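Local atomic coordinates of flavodoxin (Bacillus cereus, PDB entry 6GAQ), a protein that carries FMN and probably serves as a low-potential electron donor to a number of redox enzymes. Residues Y15-M18 with T22-I25; Y64-G67 with P72-A75; D81-D86 with E113-E118. One frame throughout, in Å; residues are numbered along the deposited sequence.

Contact 1 (Y15-M18 with T22-I25); sequences YASM and TESI. With FMN (flavin mononucleotide), chain C.
The phosphate-binding loop of the flavodoxin fold runs from the C-terminal end of strand 11-16 into the first turn of helix 21-35, and here Ser-17 and Thr-22 close it round the FMN phosphate. One oxygen, O2P, takes three hydrogen bonds: from Ser-17 OG at 2.9 Å, from Thr-22 OG1 at 2.7 Å, and from the backbone N of Thr-22, whose N-H meets it at 163°. The hydroxyl of Thr-22 stands beside its own backbone N (chi1 -47°), which lets one residue offer both donors to the same acceptor. A second oxygen, O3P, is held by Met-18 N at 3.0 Å. In this first beta-alpha-beta unit of the doubly wound sheet, the phosphate lies at the N-terminal end of the helix, where the helix dipole would be expected to stabilise its negative charge; the backbone N atoms of Ser-19 and Asn-21 also bind FMN. Ser-17 OG has a further role as acceptor of a weak hydrogen bond from Glu-23 N, 3.3 Å away, tying the loop to the helix backbone. Thr-22 CB rests 3.7 Å from Ala-16 O. Farther from the phosphate, the extended Glu-23 chain crosses the Tyr-15 side chain at a slant, its CB and CG near CE1. Glu-23 CG comes to 3.5 Å from Tyr-15 OH, while the carboxylate is turned 36° from the ring plane. The Tyr-15 side chain also touches Leu-42 and Glu-44 of strand 40-44.

Contact 2 (Y64-G67 with P72-A75); sequences YTWG and PFEA. With FMN (flavin mononucleotide), chain C.
Tyr-64 and Pro-72 meet where the flavin-binding loop after strand 58-63 turns into helix 73-81, a loop that in the flavodoxin fold lines one side of the FMN site. The Tyr-64 ring is a partition: Pro-72 CG lies over one face in a CH-pi contact, 3.9 Å from the ring centroid, and FMN O3P over the opposite face. A chi1 of 65° sets the ring between the backbone N and the carbonyl carbon, and from there the hydroxyl reaches the helix. There Tyr-64 OH donates a hydrogen bond to Glu-74 OE1, coming from above the carboxylate, whose plane stands nearly perpendicular to the ring (86°). Trp-66 works on two fronts, its CG swung roughly opposite the backbone N (chi1 -152°). The benzo part of its indole has a face over the dimethylbenzene end of the isoalloxazine, with CZ3 of Trp-66 3.6 Å from FMN C8, while its five-membered ring receives the edge of Phe-73 in a T-shaped pair, centroids 5.5 Å apart. Trp-66 CB rests 3.9 Å from Pro-72 CA. Thr-65 turns its side chain to the pyrimidine part of the flavin, and its backbone O accepts a 2.7 Å hydrogen bond from the ribityl hydroxyl O2'.

Contact 3 (D81-D86 with E113-E118); sequences DLENID and EERLVE
Glu-83 and Arg-115 pair by charge without a directed hydrogen bond: Glu-83 OE1 sits over one face of the guanidinium, 3.7 Å from Arg-115 NH2, and no N-H points at it. The carboxylate and guanidinium planes stand almost at right angles (87°). The closer partner is Glu-118, from the same segment as the arginine: Arg-115 NH1 makes a 2.7 Å salt bridge to Glu-118 OE1 at the guanidinium edge, and NE is bonded to His-79 O. One arginine thus joins two acidic residues in a salt-bridge network and probably offsets their mutual repulsion. Bends at chi2 (64°) and chi3 (86°) curl the Arg-115 chain back so that its aliphatic part can run past Leu-82 in the opposite direction. Arg-115 CG comes to 3.6 Å from Leu-82 CD1, and CD packs near CB of the same leucine. Deeper in, the same methyl, Leu-82 CD1, approaches Leu-116 CD2 at 4.5 Å. Leu-116 continues inward onto Val-92 and Val-94 of strand 91-98, and Leu-82 packs on Ala-50 and Leu-53, so the contact joins the loop that follows helix 73-81 to helix 107-117 beside the central sheet.

How the contacts relate
The three contacts follow one another along the chain, none enclosing another, around a parallel five-stranded sheet with strand order 2-1-3-4-5. Contacts 1 and 2, centres about 11 Å apart, sit at the C-terminal ends of the neighbouring strands 11-16 and 58-63 and touch directly: Ala-16 O lies 3.1 Å from Tyr-64 CD1, and Met-18 SD packs on Trp-66. Together they hold FMN: contact 1 grips the phosphate; contact 2 meets the flavin and ribityl chain and also flanks the phosphate. Contact 3 lies away from this site, its centre about 17 Å from that of contact 2 and about 20 Å from that of contact 1, across the chain's centre. Helix 73-81 leads from contact 2 toward the loop of contact 3.

Contact 1 (Y15-M18 with T22-I25)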
loop_
_atom_site.group_PDB
_atom_site.type_symbol
_atom_site.label_atom_id
_atom_site.label_comp_id
_atom_site.label_asym_id
_atom_site.label_seq_id
_atom_site.Cartn_x
_atom_site.Cartn_y
_atom_site.Cartn_z
ATOM N N TYR A 15 -3.505 2.046 4.699
ATOM C CA TYR A 15 -4.359 2.084 3.524
ATOM C C TYR A 15 -5.326 3.258 3.594
ATOM O O TYR A 15 -5.744 3.681 4.675
ATOM C CB TYR A 15 -5.146 0.771 3.356
ATOM C CG TYR A 15 -6.240 0.557 4.380
ATOM C CD1 TYR A 15 -7.546 0.963 4.128
ATOM C CD2 TYR A 15 -5.970 -0.060 5.594
ATOM C CE1 TYR A 15 -8.548 0.769 5.060
ATOM C CE2 TYR A 15 -6.966 -0.260 6.532
ATOM C CZ TYR A 15 -8.254 0.156 6.259
ATOM O OH TYR A 15 -9.249 -0.041 7.188
ATOM N N ALA A 16 -5.677 3.774 2.418
ATOM C CA ALA A 16 -6.711 4.791 2.259
ATOM C C ALA A 16 -7.844 4.171 1.454
ATOM O O ALA A 16 -7.660 3.820 0.283
ATOM C CB ALA A 16 -6.164 6.036 1.566
ATOM N N SER A 17 -9.011 4.030 2.077
ATOM C CA SER A 17 -10.159 3.424 1.423
ATOM C C SER A 17 -11.411 4.227 1.735
ATOM O O SER A 17 -11.629 4.633 2.880
ATOM C CB SER A 17 -10.350 1.967 1.861
ATOM O OG SER A 17 -11.466 1.387 1.208
ATOM N N MET A 18 -12.227 4.450 0.710
ATOM C CA MET A 18 -13.490 5.167 0.842
ATOM C C MET A 18 -14.707 4.271 0.675
ATOM O O MET A 18 -15.661 4.386 1.447
ATOM C CB MET A 18 -13.556 6.309 -0.178
ATOM C CG MET A 18 -14.912 6.992 -0.271
ATOM S SD MET A 18 -14.897 8.409 -1.385
ATOM C CE MET A 18 -16.653 8.708 -1.580
ATOM N N THR A 22 -10.090 -0.953 -1.483
ATOM C CA THR A 22 -8.704 -0.992 -1.025
ATOM C C THR A 22 -8.601 -1.628 0.355
ATOM O O THR A 22 -7.643 -2.356 0.643
ATOM C CB THR A 22 -8.113 0.419 -1.007
ATOM O OG1 THR A 22 -8.422 1.084 -2.238
ATOM C CG2 THR A 22 -6.603 0.365 -0.830
ATOM N N GLU A 23 -9.582 -1.362 1.221
ATOM C CA GLU A 23 -9.597 -1.974 2.546
ATOM C C GLU A 23 -9.659 -3.494 2.450
ATOM O O GLU A 23 -8.986 -4.200 3.211
ATOM C CB GLU A 23 -10.781 -1.434 3.349
ATOM C CG GLU A 23 -10.857 -1.932 4.779
ATOM C CD GLU A 23 -12.090 -1.422 5.500
ATOM O OE1 GLU A 23 -12.580 -0.330 5.139
ATOM O OE2 GLU A 23 -12.572 -2.112 6.423
ATOM N N SER A 24 -10.458 -4.015 1.516
ATOM C CA SER A 24 -10.539 -5.462 1.332
ATOM C C SER A 24 -9.210 -6.031 0.852
ATOM O O SER A 24 -8.827 -7.142 1.239
ATOM C CB SER A 24 -11.658 -5.801 0.348
ATOM O OG SER A 24 -12.876 -5.192 0.739
ATOM N N ILE A 25 -8.495 -5.287 0.006
ATOM C CA ILE A 25 -7.163 -5.712 -0.413
ATOM C C ILE A 25 -6.216 -5.729 0.777
ATOM O O ILE A 25 -5.403 -6.650 0.932
ATOM C CB ILE A 25 -6.637 -4.800 -1.537
ATOM C CG1 ILE A 25 -7.609 -4.783 -2.715
ATOM C CG2 ILE A 25 -5.261 -5.256 -1.992
ATOM C CD1 ILE A 25 -7.320 -3.693 -3.716
HETATM N N1 FMN C . -9.681 4.919 -10.721
HETATM C C2 FMN C . -8.467 5.022 -11.368
HETATM O O2 FMN C . -7.769 4.022 -11.527
HETATM N N3 FMN C . -8.031 6.244 -11.838
HETATM C C4 FMN C . -8.808 7.371 -11.663
HETATM O O4 FMN C . -8.418 8.460 -12.081
HETATM C C4A FMN C . -10.031 7.271 -11.012
HETATM N N5 FMN C . -10.810 8.395 -10.836
HETATM C C5A FMN C . -12.024 8.295 -10.190
HETATM C C6 FMN C . -12.805 9.431 -10.014
HETATM C C7 FMN C . -14.030 9.339 -9.365
HETATM C C7M FMN C . -14.870 10.568 -9.178
HETATM C C8 FMN C . -14.473 8.109 -8.890
HETATM C C8M FMN C . -15.794 8.003 -8.189
HETATM C C9 FMN C . -13.690 6.973 -9.066
HETATM C C9A FMN C . -12.464 7.063 -9.715
HETATM N N10 FMN C . -11.679 5.936 -9.882
HETATM C C10 FMN C . -10.467 6.039 -10.539
HETATM C "C1'" FMN C . -12.154 4.597 -9.391
HETATM C "C2'" FMN C . -11.773 4.265 -7.952
HETATM O "O2'" FMN C . -10.373 4.309 -7.792
HETATM C "C3'" FMN C . -12.294 2.864 -7.644
HETATM O "O3'" FMN C . -13.697 2.911 -7.497
HETATM C "C4'" FMN C . -11.668 2.229 -6.405
HETATM O "O4'" FMN C . -11.870 0.834 -6.460
HETATM C "C5'" FMN C . -12.255 2.757 -5.099
HETATM O "O5'" FMN C . -11.572 2.132 -4.033
HETATM P P FMN C . -12.096 2.223 -2.511
HETATM O O1P FMN C . -13.262 1.281 -2.345
HETATM O O2P FMN C . -10.987 1.814 -1.573
HETATM O O3P FMN C . -12.538 3.633 -2.200
#

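Contact 2 (Y64-G67 with P72-A75)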
loop_
_atom_site.group_PDB
_atom_site.type_symbol
_atom_site.label_atom_id
_atom_site.label_comp_id
_atom_site.label_asym_id
_atom_site.label_seq_id
_atom_site.Cartn_x
_atom_site.Cartn_y
_atom_site.Cartn_z
ATOM N N TYR A 64 -6.657 4.065 -3.064
ATOM C CA TYR A 64 -7.414 4.152 -4.299
ATOM C C TYR A 64 -7.052 5.436 -5.036
ATOM O O TYR A 64 -6.442 6.354 -4.481
ATOM C CB TYR A 64 -8.918 4.096 -4.019
ATOM C CG TYR A 64 -9.467 5.273 -3.239
ATOM C CD1 TYR A 64 -9.241 5.396 -1.873
ATOM C CD2 TYR A 64 -10.225 6.252 -3.865
ATOM C CE1 TYR A 64 -9.747 6.466 -1.157
ATOM C CE2 TYR A 64 -10.734 7.324 -3.156
ATOM C CZ TYR A 64 -10.494 7.426 -1.805
ATOM O OH TYR A 64 -11.001 8.494 -1.100
ATOM N N THR A 65 -7.423 5.490 -6.311
ATOM C CA THR A 65 -7.147 6.649 -7.147
ATOM C C THR A 65 -8.423 7.456 -7.343
ATOM O O THR A 65 -9.490 6.895 -7.611
ATOM C CB THR A 65 -6.580 6.227 -8.504
ATOM O OG1 THR A 65 -5.403 5.433 -8.306
ATOM C CG2 THR A 65 -6.214 7.448 -9.328
ATOM N N TRP A 66 -8.311 8.775 -7.198
ATOM C CA TRP A 66 -9.438 9.673 -7.351
ATOM C C TRP A 66 -9.328 10.420 -8.683
ATOM O O TRP A 66 -8.572 10.014 -9.577
ATOM C CB TRP A 66 -9.507 10.610 -6.142
ATOM C CG TRP A 66 -10.899 11.084 -5.825
ATOM C CD1 TRP A 66 -11.306 12.377 -5.680
ATOM C CD2 TRP A 66 -12.063 10.271 -5.613
ATOM N NE1 TRP A 66 -12.649 12.423 -5.391
ATOM C CE2 TRP A 66 -13.137 11.144 -5.344
ATOM C CE3 TRP A 66 -12.303 8.892 -5.625
ATOM C CZ2 TRP A 66 -14.428 10.683 -5.090
ATOM C CZ3 TRP A 66 -13.585 8.438 -5.370
ATOM C CH2 TRP A 66 -14.631 9.331 -5.107
ATOM N N GLY A 67 -10.078 11.514 -8.810
ATOM C CA GLY A 67 -10.214 12.235 -10.062
ATOM C C GLY A 67 -8.925 12.624 -10.758
ATOM O O GLY A 67 -8.030 13.217 -10.147
ATOM N N PRO A 72 -6.500 10.695 -3.494
ATOM C CA PRO A 72 -7.680 11.202 -2.792
ATOM C C PRO A 72 -7.282 12.242 -1.757
ATOM O O PRO A 72 -6.135 12.306 -1.306
ATOM C CB PRO A 72 -8.275 9.951 -2.134
ATOM C CG PRO A 72 -7.152 8.969 -2.082
ATOM C CD PRO A 72 -6.298 9.253 -3.277
ATOM N N PHE A 73 -8.259 13.077 -1.392
ATOM C CA PHE A 73 -8.026 14.150 -0.429
ATOM C C PHE A 73 -7.407 13.637 0.865
ATOM O O PHE A 73 -6.628 14.349 1.508
ATOM C CB PHE A 73 -9.346 14.862 -0.132
ATOM C CG PHE A 73 -10.550 13.964 -0.228
ATOM C CD1 PHE A 73 -11.484 14.146 -1.231
ATOM C CD2 PHE A 73 -10.743 12.935 0.683
ATOM C CE1 PHE A 73 -12.591 13.323 -1.327
ATOM C CE2 PHE A 73 -11.849 12.106 0.592
ATOM C CZ PHE A 73 -12.773 12.302 -0.415
ATOM N N GLU A 74 -7.734 12.404 1.253
ATOM C CA GLU A 74 -7.268 11.852 2.519
ATOM C C GLU A 74 -5.805 11.433 2.458
ATOM O O GLU A 74 -5.109 11.468 3.480
ATOM C CB GLU A 74 -8.138 10.655 2.898
ATOM C CG GLU A 74 -8.606 9.869 1.678
ATOM C CD GLU A 74 -9.728 8.902 1.988
ATOM O OE1 GLU A 74 -10.873 9.166 1.565
ATOM O OE2 GLU A 74 -9.463 7.873 2.646
ATOM N N ALA A 75 -5.327 11.027 1.281
ATOM C CA ALA A 75 -3.992 10.464 1.135
ATOM C C ALA A 75 -2.935 11.488 0.749
ATOM O O ALA A 75 -1.748 11.247 0.997
ATOM C CB ALA A 75 -4.000 9.341 0.090
HETATM N N1 FMN C . -9.681 4.919 -10.721
HETATM C C2 FMN C . -8.467 5.022 -11.368
HETATM O O2 FMN C . -7.769 4.022 -11.527
HETATM N N3 FMN C . -8.031 6.244 -11.838
HETATM C C4 FMN C . -8.808 7.371 -11.663
HETATM O O4 FMN C . -8.418 8.460 -12.081
HETATM C C4A FMN C . -10.031 7.271 -11.012
HETATM N N5 FMN C . -10.810 8.395 -10.836
HETATM C C5A FMN C . -12.024 8.295 -10.190
HETATM C C6 FMN C . -12.805 9.431 -10.014
HETATM C C7 FMN C . -14.030 9.339 -9.365
HETATM C C7M FMN C . -14.870 10.568 -9.178
HETATM C C8 FMN C . -14.473 8.109 -8.890
HETATM C C8M FMN C . -15.794 8.003 -8.189
HETATM C C9 FMN C . -13.690 6.973 -9.066
HETATM C C9A FMN C . -12.464 7.063 -9.715
HETATM N N10 FMN C . -11.679 5.936 -9.882
HETATM C C10 FMN C . -10.467 6.039 -10.539
HETATM C "C1'" FMN C . -12.154 4.597 -9.391
HETATM C "C2'" FMN C . -11.773 4.265 -7.952
HETATM O "O2'" FMN C . -10.373 4.309 -7.792
HETATM C "C3'" FMN C . -12.294 2.864 -7.644
HETATM O "O3'" FMN C . -13.697 2.911 -7.497
HETATM C "C4'" FMN C . -11.668 2.229 -6.405
HETATM O "O4'" FMN C . -11.870 0.834 -6.460
HETATM C "C5'" FMN C . -12.255 2.757 -5.099
HETATM O "O5'" FMN C . -11.572 2.132 -4.033
HETATM P P FMN C . -12.096 2.223 -2.511
HETATM O O1P FMN C . -13.262 1.281 -2.345
HETATM O O2P FMN C . -10.987 1.814 -1.573
HETATM O O3P FMN C . -12.538 3.633 -2.200
#

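Contact 3 (D81-D86 with E113-E118)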
loop_
_atom_site.group_PDB
_atom_site.type_symbol
_atom_site.label_atom_id
_atom_site.label_comp_id
_atom_site.label_asym_id
_atom_site.label_seq_id
_atom_site.Cartn_x
_atom_site.Cartn_y
_atom_site.Cartn_z
ATOM N N ASP A 81 2.993 14.430 3.957
ATOM C CA ASP A 81 3.537 14.240 5.297
ATOM C C ASP A 81 4.817 13.417 5.289
ATOM O O ASP A 81 5.631 13.547 6.211
ATOM C CB ASP A 81 2.494 13.564 6.190
ATOM C CG ASP A 81 2.771 13.760 7.665
ATOM O OD1 ASP A 81 3.700 14.521 8.003
ATOM O OD2 ASP A 81 2.053 13.153 8.487
ATOM N N LEU A 82 5.017 12.575 4.275
ATOM C CA LEU A 82 6.220 11.757 4.205
ATOM C C LEU A 82 7.470 12.572 3.906
ATOM O O LEU A 82 8.575 12.045 4.051
ATOM C CB LEU A 82 6.051 10.669 3.141
ATOM C CG LEU A 82 5.080 9.531 3.468
ATOM C CD1 LEU A 82 4.517 8.914 2.198
ATOM C CD2 LEU A 82 5.759 8.468 4.313
ATOM N N GLU A 83 7.321 13.847 3.530
ATOM C CA GLU A 83 8.438 14.635 3.015
ATOM C C GLU A 83 9.606 14.721 3.992
ATOM O O GLU A 83 10.751 14.921 3.570
ATOM C CB GLU A 83 7.946 16.042 2.655
ATOM C CG GLU A 83 9.000 16.975 2.067
ATOM C CD GLU A 83 9.514 16.511 0.718
ATOM O OE1 GLU A 83 8.736 15.886 -0.034
ATOM O OE2 GLU A 83 10.697 16.772 0.409
ATOM N N ASN A 84 9.351 14.553 5.288
ATOM C CA ASN A 84 10.341 14.845 6.318
ATOM C C ASN A 84 10.709 13.616 7.143
ATOM O O ASN A 84 10.851 13.698 8.365
ATOM C CB ASN A 84 9.846 15.957 7.239
ATOM C CG ASN A 84 10.085 17.337 6.666
ATOM O OD1 ASN A 84 10.557 17.485 5.539
ATOM N ND2 ASN A 84 9.767 18.362 7.449
ATOM N N ILE A 85 10.884 12.463 6.501
ATOM C CA ILE A 85 11.347 11.264 7.196
ATOM C C ILE A 85 12.286 10.484 6.289
ATOM O O ILE A 85 12.101 10.440 5.067
ATOM C CB ILE A 85 10.182 10.364 7.664
ATOM C CG1 ILE A 85 9.150 10.172 6.555
ATOM C CG2 ILE A 85 9.538 10.918 8.924
ATOM C CD1 ILE A 85 8.349 8.904 6.710
ATOM N N ASP A 86 13.290 9.856 6.900
ATOM C CA ASP A 86 14.271 9.035 6.201
ATOM C C ASP A 86 13.853 7.575 6.331
ATOM O O ASP A 86 13.845 7.021 7.436
ATOM C CB ASP A 86 15.669 9.262 6.776
ATOM C CG ASP A 86 16.752 8.570 5.974
ATOM O OD1 ASP A 86 16.443 8.016 4.898
ATOM O OD2 ASP A 86 17.917 8.577 6.425
ATOM N N GLU A 113 4.779 4.951 -4.896
ATOM C CA GLU A 113 6.028 4.242 -5.156
ATOM C C GLU A 113 7.180 5.216 -5.360
ATOM O O GLU A 113 8.290 4.988 -4.864
ATOM C CB GLU A 113 5.872 3.326 -6.368
ATOM C CG GLU A 113 5.589 1.880 -6.007
ATOM C CD GLU A 113 5.262 1.029 -7.215
ATOM O OE1 GLU A 113 4.129 0.514 -7.288
ATOM O OE2 GLU A 113 6.139 0.871 -8.090
ATOM N N GLU A 114 6.937 6.309 -6.088
ATOM C CA GLU A 114 7.977 7.316 -6.268
ATOM C C GLU A 114 8.317 7.997 -4.951
ATOM O O GLU A 114 9.493 8.229 -4.651
ATOM C CB GLU A 114 7.536 8.352 -7.303
ATOM C CG GLU A 114 7.310 7.793 -8.696
ATOM C CD GLU A 114 6.551 8.756 -9.587
ATOM O OE1 GLU A 114 6.116 9.814 -9.085
ATOM O OE2 GLU A 114 6.390 8.457 -10.789
ATOM N N ARG A 115 7.299 8.319 -4.149
ATOM C CA ARG A 115 7.538 9.014 -2.889
ATOM C C ARG A 115 8.353 8.158 -1.928
ATOM O O ARG A 115 9.289 8.653 -1.289
ATOM C CB ARG A 115 6.208 9.422 -2.256
ATOM C CG ARG A 115 6.309 9.842 -0.797
ATOM C CD ARG A 115 7.157 11.095 -0.627
ATOM N NE ARG A 115 6.382 12.319 -0.811
ATOM C CZ ARG A 115 6.675 13.264 -1.700
ATOM N NH1 ARG A 115 7.730 13.128 -2.492
ATOM N NH2 ARG A 115 5.914 14.345 -1.796
ATOM N N LEU A 116 8.021 6.870 -1.816
ATOM C CA LEU A 116 8.769 5.993 -0.919
ATOM C C LEU A 116 10.217 5.848 -1.372
ATOM O O LEU A 116 11.137 5.859 -0.546
ATOM C CB LEU A 116 8.090 4.627 -0.831
ATOM C CG LEU A 116 6.744 4.598 -0.102
ATOM C CD1 LEU A 116 6.210 3.177 -0.004
ATOM C CD2 LEU A 116 6.865 5.227 1.277
ATOM N N VAL A 117 10.439 5.713 -2.682
ATOM C CA VAL A 117 11.802 5.652 -3.200
ATOM C C VAL A 117 12.496 6.998 -3.030
ATOM O O VAL A 117 13.695 7.063 -2.732
ATOM C CB VAL A 117 11.793 5.192 -4.669
ATOM C CG1 VAL A 117 13.186 5.288 -5.273
ATOM C CG2 VAL A 117 11.267 3.770 -4.774
ATOM N N GLU A 118 11.749 8.093 -3.196
ATOM C CA GLU A 118 12.291 9.435 -3.011
ATOM C C GLU A 118 12.789 9.681 -1.592
ATOM O O GLU A 118 13.476 10.682 -1.359
ATOM C CB GLU A 118 11.224 10.475 -3.372
ATOM C CG GLU A 118 11.758 11.842 -3.771
ATOM C CD GLU A 118 10.665 12.758 -4.289
ATOM O OE1 GLU A 118 9.509 12.300 -4.404
ATOM O OE2 GLU A 118 10.961 13.937 -4.578
#